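Local coordinates for protein JSC1_58120g3 ([Leptolyngbya] sp. JSC-1, PDB 6XHH) that binds a linear tetrapyrrole in a cyanobacteriochrome GAF domain and probably serves as a far-red light sensor in signalling, at residues Glu19-Thr24 / Gly171-Gln176; Asn84-Val89 / Leu162-Ala167. All blocks are in the same frame, centred on the assembly; numbering follows the deposited sequence.

Contact 1 (Glu19-Thr24 / Gly171-Gln176); sequences ESIFST and GVAIQQ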
loop_
_atom_site.group_PDB
_atom_site.type_symbol
_atom_site.label_atom_id
_atom_site.label_comp_id
_atom_site.label_asym_id
_atom_site.label_seq_id
_atom_site.Cartn_x
_atom_site.Cartn_y
_atom_site.Cartn_z
ATOM N N GLU A 19 9.348 12.192 -8.439
ATOM C CA GLU A 19 7.918 12.478 -8.500
ATOM C C GLU A 19 7.260 11.765 -9.678
ATOM O O GLU A 19 6.151 11.230 -9.542
ATOM C CB GLU A 19 7.684 13.985 -8.581
ATOM C CG GLU A 19 6.229 14.362 -8.735
ATOM C CD GLU A 19 6.019 15.863 -8.866
ATOM O OE1 GLU A 19 7.017 16.611 -8.817
ATOM O OE2 GLU A 19 4.856 16.290 -9.018
ATOM N N SER A 20 7.926 11.740 -10.838
ATOM C CA SER A 20 7.397 10.997 -11.979
ATOM C C SER A 20 7.351 9.502 -11.683
ATOM O O SER A 20 6.413 8.811 -12.095
ATOM C CB SER A 20 8.245 11.267 -13.224
ATOM O OG SER A 20 8.106 12.613 -13.652
ATOM N N ILE A 21 8.371 8.984 -10.988
ATOM C CA ILE A 21 8.394 7.569 -10.611
ATOM C C ILE A 21 7.187 7.229 -9.743
ATOM O O ILE A 21 6.506 6.218 -9.966
ATOM C CB ILE A 21 9.709 7.235 -9.891
ATOM C CG1 ILE A 21 10.876 7.355 -10.873
ATOM C CG2 ILE A 21 9.654 5.843 -9.277
ATOM C CD1 ILE A 21 12.223 6.970 -10.296
ATOM N N PHE A 22 6.912 8.069 -8.741
ATOM C CA PHE A 22 5.757 7.853 -7.870
ATOM C C PHE A 22 4.458 7.858 -8.662
ATOM O O PHE A 22 3.598 6.991 -8.474
ATOM C CB PHE A 22 5.704 8.924 -6.786
ATOM C CG PHE A 22 6.670 8.706 -5.665
ATOM C CD1 PHE A 22 7.668 7.747 -5.756
ATOM C CD2 PHE A 22 6.583 9.477 -4.517
ATOM C CE1 PHE A 22 8.554 7.560 -4.709
ATOM C CE2 PHE A 22 7.450 9.287 -3.470
ATOM C CZ PHE A 22 8.447 8.343 -3.569
ATOM N N SER A 23 4.284 8.848 -9.538
ATOM C CA SER A 23 3.027 8.961 -10.272
ATOM C C SER A 23 2.843 7.794 -11.229
ATOM O O SER A 23 1.762 7.197 -11.300
ATOM C CB SER A 23 2.989 10.285 -11.034
ATOM O OG SER A 23 2.877 11.373 -10.137
ATOM N N THR A 24 3.894 7.456 -11.979
ATOM C CA THR A 24 3.832 6.304 -12.869
ATOM C C THR A 24 3.531 5.024 -12.103
ATOM O O THR A 24 2.755 4.182 -12.570
ATOM C CB THR A 24 5.158 6.175 -13.618
ATOM O OG1 THR A 24 5.372 7.367 -14.380
ATOM C CG2 THR A 24 5.147 4.981 -14.543
ATOM N N GLY A 171 11.318 1.726 -3.192
ATOM C CA GLY A 171 12.340 1.937 -2.179
ATOM C C GLY A 171 13.719 2.138 -2.772
ATOM O O GLY A 171 14.481 2.989 -2.309
ATOM N N VAL A 172 14.055 1.356 -3.799
ATOM C CA VAL A 172 15.331 1.521 -4.493
ATOM C C VAL A 172 15.409 2.900 -5.143
ATOM O O VAL A 172 16.447 3.572 -5.095
ATOM C CB VAL A 172 15.515 0.391 -5.520
ATOM C CG1 VAL A 172 16.753 0.630 -6.353
ATOM C CG2 VAL A 172 15.614 -0.953 -4.808
ATOM N N ALA A 173 14.305 3.354 -5.741
ATOM C CA ALA A 173 14.283 4.684 -6.340
ATOM C C ALA A 173 14.449 5.774 -5.285
ATOM O O ALA A 173 15.154 6.767 -5.513
ATOM C CB ALA A 173 12.986 4.877 -7.123
ATOM N N ILE A 174 13.813 5.610 -4.122
ATOM C CA ILE A 174 13.965 6.581 -3.042
ATOM C C ILE A 174 15.392 6.574 -2.522
ATOM O O ILE A 174 15.964 7.624 -2.221
ATOM C CB ILE A 174 12.963 6.286 -1.910
ATOM C CG1 ILE A 174 11.519 6.455 -2.395
ATOM C CG2 ILE A 174 13.222 7.196 -0.713
ATOM C CD1 ILE A 174 10.527 5.637 -1.568
ATOM N N GLN A 175 15.970 5.382 -2.365
ATOM C CA GLN A 175 17.350 5.276 -1.909
ATOM C C GLN A 175 18.295 5.971 -2.878
ATOM O O GLN A 175 19.165 6.742 -2.458
ATOM C CB GLN A 175 17.712 3.801 -1.748
ATOM C CG GLN A 175 19.055 3.519 -1.099
ATOM C CD GLN A 175 19.327 2.030 -1.004
ATOM O OE1 GLN A 175 19.166 1.298 -1.981
ATOM N NE2 GLN A 175 19.721 1.571 0.178
ATOM N N GLN A 176 18.118 5.731 -4.180
ATOM C CA GLN A 176 19.003 6.326 -5.178
ATOM C C GLN A 176 18.806 7.832 -5.275
ATOM O O GLN A 176 19.758 8.559 -5.572
ATOM C CB GLN A 176 18.776 5.661 -6.534
ATOM C CG GLN A 176 19.637 6.209 -7.665
ATOM C CD GLN A 176 21.110 5.891 -7.498
ATOM O OE1 GLN A 176 21.486 5.034 -6.698
ATOM N NE2 GLN A 176 21.954 6.587 -8.253
#

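Contact 2 (Asn84-Val89 / Leu162-Ala167); sequences NQPFVV and LLMRVA. With M1V (mesobiliverdin IX(alpha)), chain C.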
loop_
_atom_site.group_PDB
_atom_site.type_symbol
_atom_site.label_atom_id
_atom_site.label_comp_id
_atom_site.label_asym_id
_atom_site.label_seq_id
_atom_site.Cartn_x
_atom_site.Cartn_y
_atom_site.Cartn_z
ATOM N N ASN A 84 8.349 -6.177 7.400
ATOM C CA ASN A 84 7.903 -6.325 6.008
ATOM C C ASN A 84 6.780 -7.350 5.865
ATOM O O ASN A 84 6.738 -8.135 4.909
ATOM C CB ASN A 84 9.056 -6.677 5.073
ATOM C CG ASN A 84 8.696 -6.435 3.624
ATOM O OD1 ASN A 84 7.722 -5.725 3.333
ATOM N ND2 ASN A 84 9.454 -7.033 2.707
ATOM N N GLN A 85 5.844 -7.327 6.808
ATOM C CA GLN A 85 4.628 -8.107 6.629
ATOM C C GLN A 85 3.553 -7.240 5.968
ATOM O O GLN A 85 3.422 -6.053 6.300
ATOM C CB GLN A 85 4.131 -8.634 7.972
ATOM C CG GLN A 85 5.076 -9.660 8.590
ATOM C CD GLN A 85 4.352 -10.629 9.511
ATOM O OE1 GLN A 85 3.280 -11.148 9.176
ATOM N NE2 GLN A 85 4.933 -10.876 10.682
ATOM N N PRO A 86 2.797 -7.776 5.014
ATOM C CA PRO A 86 1.699 -7.010 4.418
ATOM C C PRO A 86 0.469 -7.028 5.315
ATOM O O PRO A 86 0.348 -7.828 6.248
ATOM C CB PRO A 86 1.420 -7.754 3.111
ATOM C CG PRO A 86 1.723 -9.165 3.443
ATOM C CD PRO A 86 2.898 -9.121 4.423
ATOM N N PHE A 87 -0.463 -6.133 4.991
ATOM C CA PHE A 87 -1.782 -6.063 5.603
ATOM C C PHE A 87 -2.819 -6.188 4.494
ATOM O O PHE A 87 -2.892 -5.325 3.614
ATOM C CB PHE A 87 -1.939 -4.750 6.368
ATOM C CG PHE A 87 -3.167 -4.680 7.227
ATOM C CD1 PHE A 87 -3.333 -5.551 8.285
ATOM C CD2 PHE A 87 -4.144 -3.733 6.981
ATOM C CE1 PHE A 87 -4.454 -5.492 9.081
ATOM C CE2 PHE A 87 -5.267 -3.675 7.778
ATOM C CZ PHE A 87 -5.425 -4.542 8.831
ATOM N N VAL A 88 -3.615 -7.252 4.536
ATOM C CA VAL A 88 -4.440 -7.685 3.409
ATOM C C VAL A 88 -5.879 -7.818 3.884
ATOM O O VAL A 88 -6.176 -8.687 4.705
ATOM C CB VAL A 88 -3.950 -9.016 2.827
ATOM C CG1 VAL A 88 -4.769 -9.390 1.603
ATOM C CG2 VAL A 88 -2.442 -8.951 2.511
ATOM N N VAL A 89 -6.768 -6.966 3.381
ATOM C CA VAL A 89 -8.160 -6.906 3.852
ATOM C C VAL A 89 -9.105 -6.859 2.652
ATOM O O VAL A 89 -9.271 -5.805 2.021
ATOM C CB VAL A 89 -8.386 -5.707 4.774
ATOM C CG1 VAL A 89 -9.848 -5.666 5.242
ATOM C CG2 VAL A 89 -7.418 -5.770 5.958
ATOM N N LEU A 162 3.270 -9.150 -5.820
ATOM C CA LEU A 162 3.557 -8.109 -6.800
ATOM C C LEU A 162 3.676 -6.754 -6.119
ATOM O O LEU A 162 4.612 -5.987 -6.380
ATOM C CB LEU A 162 2.472 -8.088 -7.882
ATOM C CG LEU A 162 2.550 -7.136 -9.092
ATOM C CD1 LEU A 162 2.113 -5.715 -8.760
ATOM C CD2 LEU A 162 3.921 -7.119 -9.703
ATOM N N LEU A 163 2.712 -6.428 -5.252
ATOM C CA LEU A 163 2.735 -5.129 -4.588
ATOM C C LEU A 163 4.017 -4.934 -3.805
ATOM O O LEU A 163 4.587 -3.839 -3.796
ATOM C CB LEU A 163 1.534 -5.000 -3.650
ATOM C CG LEU A 163 0.208 -4.439 -4.164
ATOM C CD1 LEU A 163 -0.822 -4.403 -3.039
ATOM C CD2 LEU A 163 0.365 -3.037 -4.766
ATOM N N MET A 164 4.480 -5.991 -3.129
ATOM C CA MET A 164 5.706 -5.900 -2.355
ATOM C C MET A 164 6.919 -5.701 -3.251
ATOM O O MET A 164 7.842 -4.974 -2.876
ATOM C CB MET A 164 5.866 -7.151 -1.485
ATOM C CG MET A 164 4.762 -7.294 -0.420
ATOM S SD MET A 164 4.815 -8.809 0.567
ATOM C CE MET A 164 6.367 -8.614 1.424
ATOM N N ARG A 165 6.926 -6.306 -4.445
ATOM C CA ARG A 165 8.042 -6.101 -5.366
ATOM C C ARG A 165 8.027 -4.694 -5.940
ATOM O O ARG A 165 9.085 -4.093 -6.146
ATOM C CB ARG A 165 8.002 -7.122 -6.503
ATOM C CG ARG A 165 8.161 -8.570 -6.065
ATOM C CD ARG A 165 9.499 -8.827 -5.406
ATOM N NE ARG A 165 9.498 -8.491 -3.982
ATOM C CZ ARG A 165 8.809 -9.150 -3.054
ATOM N NH1 ARG A 165 8.049 -10.183 -3.390
ATOM N NH2 ARG A 165 8.877 -8.772 -1.784
ATOM N N VAL A 166 6.836 -4.165 -6.222
ATOM C CA VAL A 166 6.733 -2.781 -6.677
ATOM C C VAL A 166 7.220 -1.829 -5.591
ATOM O O VAL A 166 7.958 -0.873 -5.863
ATOM C CB VAL A 166 5.290 -2.476 -7.102
ATOM C CG1 VAL A 166 5.136 -0.996 -7.411
ATOM C CG2 VAL A 166 4.917 -3.314 -8.328
ATOM N N ALA A 167 6.826 -2.082 -4.343
ATOM C CA ALA A 167 7.311 -1.255 -3.246
ATOM C C ALA A 167 8.828 -1.355 -3.115
ATOM O O ALA A 167 9.500 -0.365 -2.801
ATOM C CB ALA A 167 6.613 -1.661 -1.944
HETATM O OA M1V C . -6.568 5.924 12.735
HETATM C C1A M1V C . -6.746 5.149 13.663
HETATM N NA M1V C . -6.267 3.899 13.701
HETATM C C2A M1V C . -7.465 5.431 14.843
HETATM C CMA M1V C . -8.155 6.735 15.170
HETATM C C3A M1V C . -7.431 4.295 15.647
HETATM C CAA M1V C . -8.056 4.114 16.978
HETATM C CBA M1V C . -7.024 3.830 18.071
HETATM C C4A M1V C . -6.649 3.286 14.898
HETATM C CHA M1V C . -6.368 2.028 15.357
HETATM C C1B M1V C . -5.607 0.936 14.743
HETATM C C2B M1V C . -5.490 -0.330 15.375
HETATM C CMB M1V C . -6.118 -0.722 16.691
HETATM C C3B M1V C . -4.727 -1.120 14.569
HETATM C CAB M1V C . -4.340 -2.565 14.828
HETATM C CBB M1V C . -5.133 -3.500 13.899
HETATM C CGB M1V C . -6.597 -3.512 14.279
HETATM O O2B M1V C . -6.956 -4.025 15.367
HETATM O O1B M1V C . -7.470 -3.019 13.530
HETATM N NB M1V C . -4.920 0.901 13.591
HETATM C C4B M1V C . -4.367 -0.322 13.443
HETATM C CHB M1V C . -3.562 -0.828 12.411
HETATM C C1C M1V C . -3.244 -0.331 11.138
HETATM C C2C M1V C . -2.679 -1.134 10.138
HETATM C CAC M1V C . -2.273 -2.580 10.320
HETATM C CBC M1V C . -0.881 -2.480 11.004
HETATM C CGC M1V C . -0.406 -3.739 11.716
HETATM O O2C M1V C . -1.098 -4.782 11.703
HETATM O O1C M1V C . 0.685 -3.750 12.340
HETATM C C3C M1V C . -2.496 -0.326 9.018
HETATM C CMC M1V C . -1.913 -0.788 7.712
HETATM N NC M1V C . -3.430 0.936 10.631
HETATM C C4C M1V C . -2.983 0.960 9.334
HETATM C CHC M1V C . -3.040 2.178 8.597
HETATM C C1D M1V C . -2.832 2.428 7.263
HETATM C C2D M1V C . -2.144 3.552 6.727
HETATM C CMD M1V C . -1.474 4.638 7.534
HETATM N ND M1V C . -3.315 1.674 6.202
HETATM C C4D M1V C . -2.927 2.265 5.052
HETATM O OD M1V C . -3.211 1.822 3.938
HETATM C C3D M1V C . -2.185 3.448 5.372
HETATM C CAD M1V C . -1.545 4.399 4.393
HETATM C CBD M1V C . -2.614 5.267 3.766
HETATM O O HOH W 1 8.950 -6.171 -0.098
#

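Contact 1 (Glu19-Thr24 / Gly171-Gln176)
The phenyl ring of F22 meets I174 with its edge, not with a face: I174 CG1 lies in the ring plane, 3.8 Å from F22 CZ, and I174 CD1 follows at 4.0 Å from the same F22 CZ. The two side chains cross at about a right angle. F22 has CG anti to its carbonyl carbon (chi1 -78°), which swings the ring across the gap between helices 18-33 and 157-178 although its CB does not aim at the other helix. I174 behaves alike, its CB turned aside while CG1 and CD1 reach the ring. Beneath this pair lies the sheet, with F22 also touching I52 and T53 of strand 49-56 and I174 touching I134 and Q136 of strand 128-136.

A second apolar pair joins the helices directly. The methyl of A173 points at I21 and packs against both of its branches, 3.9 Å from I21 CD1 and 4.1 Å from I21 CG2. The small alanine goes with a close approach of the backbones, CA of I21 and CA of A173 being 7.8 Å apart. I21 also touches I12 of helix 2-13.

Within segment 19-24 the T24 hydroxyl turns back onto its own helix. S20 O takes the backbone N of T24 and, at 2.9 Å, T24 OG1, the two donors coming from opposite faces of the carbonyl plane; the hydroxyl sits above that plane, with a C=O...O angle of 145°. Between the segments, then, only carbon atoms meet, and cohesion rests on hydrophobic burial and shape, with nothing polar fixing the pairing of the two helices.

Contact 2 (Asn84-Val89 / Leu162-Ala167)
M164 reaches from helix 157-178 of the GAF domain to N84 and P86, where the chain leads into strand 87-89, an outermost strand of the six-stranded antiparallel sheet. The van der Waals contacts centre on this methionine. Its CG is anti to the carbonyl carbon (chi1 -64°) and the chain bends at chi3 (64°), bringing CE to 3.5 Å from N84 O and 3.7 Å from N84 ND2; the methyl thus touches both the backbone carbonyl and the side-chain amide. In an apolar pair M164 SD lies 4.2 Å from P86 CG, while V132 of strand 128-136 also touches the methionine.

The bilin contact belongs to F87, in the chromophore pocket. One face of its ring receives M1V CAC, the first carbon of a propionate arm, 3.6 Å above the plane and over the ring centre, and F87 CD2 is 3.8 Å from the methyl M1V CMC. H117, itself hydrogen-bonded to the chromophore, meets the same phenyl with its ring plane turned by about 20°. An alanine in place of F87 would remove this face and is likely to deprive the propionate carbon and the H117 ring of their packing surface.

Polar linkage between the segments is by water. One molecule accepts from N84 ND2 at 3.0 Å and, weakly, from R165 NH2; it lies 3.2 Å from M164 O, to which it can donate, though it has more acceptors in reach than protons.

Contacts 1 and 2 lie with their centres about 17 Å apart and share helix 157-178, whose residues 162-167 serve contact 2 and whose residues 171-176, about two and a half turns further along the helix, serve contact 1. Along the chain the order is 19-24, 84-89, 162-167, 171-176, so contact 2 closes within the span bracketed by contact 1. The C-terminal helix thus meets helix 18-33 at one level and the entry to the edge strand 87-89 at another, all within one GAF domain. Only contact 2 includes a chromophore-pocket residue; the side chain of F22 in contact 1 is about 13 Å from the bound M1V. The shared helix therefore connects helical packing with the neighbourhood of the pigment.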